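Local coordinates for protein YHR177W (Saccharomyces cerevisiae, PDB 4M8B) that probably binds DNA through its WOPR domain, the part of this longer fungal transcription factor present here, at residues Leu118-Phe123 against Ile143-Glu148. Residues are numbered along the deposited sequence; the frame is centred on the assembly and turned at random.
Sequences LLKKTF and IAYYTE. With EDO (1,2-ethanediol), chain D.
Leu-119 and Tyr-146 form the tight centre of this antiparallel hairpin contact. CB of Leu-119 lies over one face of the Tyr-146 ring, 3.8 Å from its centroid, and CD1 reaches CE2. With CG of Tyr-146 set between the backbone N and the carbonyl carbon (chi1 60°), the phenol leans across the neighbouring strand between Leu-119 and Lys-121, whose CD packs against Tyr-146 CE1 at 3.5 Å. The backbones close Leu-119/Tyr-146 and Lys-121/Ala-144 as hydrogen-bonded pairs; Lys-121 N donates to Ala-144 O at 3.0 Å.

On the other face, Lys-120 runs alongside Tyr-145 and Ile-143, its CD 3.6 Å from Ile-143 CG2. This aliphatic stem carries NZ to a salt bridge with Asp-67, which also accepts a hydrogen bond from Tyr-145 OH, so one carboxylate ties both side chains down. Lys-121 NZ, on the Tyr-146 side, instead bonds to Ile-13 O.

The Thr-147 end is looser: Leu-118 and Thr-147 are partly exposed, and poorly ordered Glu-148 adds CG against Leu-119 CD1. At the other end, Thr-122 packs on a DNA phosphate, and an ethanediol, probably from crystallisation, bonds weakly to Phe-123 O.

Strands 113-128 and 137-147 lie inside the antiparallel sheet, flanked by strands 80-88 and 51-56 respectively, while Phe-123 packs on helix 16-28.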
loop_
_atom_site.group_PDB
_atom_site.type_symbol
_atom_site.label_atom_id
_atom_site.label_comp_id
_atom_site.label_asym_id
_atom_site.label_seq_id
_atom_site.Cartn_x
_atom_site.Cartn_y
_atom_site.Cartn_z
ATOM N N LEU C 118 12.989 3.341 -0.185
ATOM C CA LEU C 118 11.712 2.938 0.389
ATOM C C LEU C 118 10.580 3.393 -0.528
ATOM O O LEU C 118 10.638 4.477 -1.111
ATOM C CB LEU C 118 11.530 3.537 1.782
ATOM C CG LEU C 118 10.229 3.162 2.496
ATOM C CD1 LEU C 118 10.231 1.689 2.873
ATOM C CD2 LEU C 118 9.993 4.037 3.721
ATOM N N LEU C 119 9.557 2.557 -0.657
ATOM C CA LEU C 119 8.445 2.840 -1.554
ATOM C C LEU C 119 7.101 2.532 -0.898
ATOM O O LEU C 119 7.008 1.681 -0.015
ATOM C CB LEU C 119 8.591 2.031 -2.845
ATOM C CG LEU C 119 9.765 2.385 -3.759
ATOM C CD1 LEU C 119 10.074 1.234 -4.698
ATOM C CD2 LEU C 119 9.449 3.638 -4.551
ATOM N N LYS C 120 6.061 3.234 -1.339
ATOM C CA LYS C 120 4.702 2.974 -0.879
ATOM C C LYS C 120 3.751 2.912 -2.066
ATOM O O LYS C 120 3.816 3.752 -2.965
ATOM C CB LYS C 120 4.246 4.054 0.111
ATOM C CG LYS C 120 2.733 4.183 0.246
ATOM C CD LYS C 120 2.338 5.100 1.402
ATOM C CE LYS C 120 2.883 6.507 1.220
ATOM N NZ LYS C 120 2.479 7.405 2.341
ATOM N N LYS C 121 2.881 1.908 -2.074
ATOM C CA LYS C 121 1.838 1.824 -3.090
ATOM C C LYS C 121 0.473 1.721 -2.422
ATOM O O LYS C 121 0.329 1.073 -1.385
ATOM C CB LYS C 121 2.087 0.656 -4.050
ATOM C CG LYS C 121 1.933 -0.720 -3.438
ATOM C CD LYS C 121 2.643 -1.766 -4.287
ATOM C CE LYS C 121 2.268 -1.637 -5.747
ATOM N NZ LYS C 121 3.029 -2.597 -6.597
ATOM N N THR C 122 -0.523 2.376 -3.008
ATOM C CA THR C 122 -1.839 2.464 -2.389
ATOM C C THR C 122 -2.924 2.021 -3.355
ATOM O O THR C 122 -2.754 2.090 -4.571
ATOM C CB THR C 122 -2.150 3.903 -1.915
ATOM O OG1 THR C 122 -2.167 4.787 -3.042
ATOM C CG2 THR C 122 -1.103 4.379 -0.918
ATOM N N PHE C 123 -4.042 1.574 -2.798
ATOM C CA PHE C 123 -5.178 1.131 -3.586
ATOM C C PHE C 123 -6.452 1.354 -2.786
ATOM O O PHE C 123 -6.486 1.102 -1.582
ATOM C CB PHE C 123 -5.030 -0.353 -3.939
ATOM C CG PHE C 123 -6.131 -0.884 -4.812
ATOM C CD1 PHE C 123 -7.332 -1.306 -4.261
ATOM C CD2 PHE C 123 -5.965 -0.967 -6.184
ATOM C CE1 PHE C 123 -8.347 -1.795 -5.063
ATOM C CE2 PHE C 123 -6.977 -1.455 -6.994
ATOM C CZ PHE C 123 -8.170 -1.871 -6.433
ATOM N N ILE C 143 -2.534 0.127 2.004
ATOM C CA ILE C 143 -1.203 0.717 1.949
ATOM C C ILE C 143 -0.158 -0.387 2.074
ATOM O O ILE C 143 -0.245 -1.237 2.961
ATOM C CB ILE C 143 -0.990 1.736 3.082
ATOM C CG1 ILE C 143 -2.221 2.629 3.242
ATOM C CG2 ILE C 143 0.246 2.578 2.820
ATOM C CD1 ILE C 143 -2.433 3.591 2.095
ATOM N N ALA C 144 0.826 -0.380 1.180
ATOM C CA ALA C 144 1.885 -1.381 1.217
ATOM C C ALA C 144 3.255 -0.730 1.115
ATOM O O ALA C 144 3.506 0.068 0.214
ATOM C CB ALA C 144 1.692 -2.405 0.106
ATOM N N TYR C 145 4.139 -1.071 2.047
ATOM C CA TYR C 145 5.495 -0.544 2.033
ATOM C C TYR C 145 6.476 -1.603 1.557
ATOM O O TYR C 145 6.347 -2.784 1.883
ATOM C CB TYR C 145 5.900 -0.046 3.420
ATOM C CG TYR C 145 5.065 1.104 3.924
ATOM C CD1 TYR C 145 5.433 2.416 3.672
ATOM C CD2 TYR C 145 3.909 0.877 4.652
ATOM C CE1 TYR C 145 4.672 3.471 4.136
ATOM C CE2 TYR C 145 3.144 1.926 5.118
ATOM C CZ TYR C 145 3.529 3.219 4.858
ATOM O OH TYR C 145 2.762 4.263 5.321
ATOM N N TYR C 146 7.463 -1.166 0.787
ATOM C CA TYR C 146 8.485 -2.064 0.274
ATOM C C TYR C 146 9.683 -1.251 -0.186
ATOM O O TYR C 146 9.700 -0.028 -0.045
ATOM C CB TYR C 146 7.931 -2.914 -0.871
ATOM C CG TYR C 146 7.440 -2.113 -2.053
ATOM C CD1 TYR C 146 6.232 -1.434 -2.001
ATOM C CD2 TYR C 146 8.178 -2.047 -3.226
ATOM C CE1 TYR C 146 5.778 -0.702 -3.078
ATOM C CE2 TYR C 146 7.730 -1.319 -4.310
ATOM C CZ TYR C 146 6.529 -0.651 -4.230
ATOM O OH TYR C 146 6.080 0.075 -5.306
ATOM N N THR C 147 10.688 -1.926 -0.727
ATOM C CA THR C 147 11.892 -1.236 -1.170
ATOM C C THR C 147 12.397 -1.798 -2.490
ATOM O O THR C 147 12.175 -2.969 -2.796
ATOM C CB THR C 147 13.007 -1.321 -0.112
ATOM O OG1 THR C 147 14.143 -0.565 -0.547
ATOM C CG2 THR C 147 13.417 -2.765 0.108
ATOM N N GLU C 148 13.061 -0.947 -3.269
ATOM C CA GLU C 148 13.642 -1.340 -4.547
ATOM C C GLU C 148 14.505 -2.585 -4.371
ATOM O O GLU C 148 14.442 -3.518 -5.170
ATOM C CB GLU C 148 14.479 -0.190 -5.117
ATOM C CG GLU C 148 13.748 1.152 -5.154
ATOM C CD GLU C 148 14.660 2.320 -5.505
ATOM O OE1 GLU C 148 14.165 3.466 -5.565
ATOM O OE2 GLU C 148 15.870 2.093 -5.718
HETATM C C1 EDO D . -5.617 4.430 -0.596
HETATM O O1 EDO D . -6.911 3.814 -0.563
HETATM C C2 EDO D . -5.701 5.781 0.099
HETATM O O2 EDO D . -5.647 5.592 1.519
#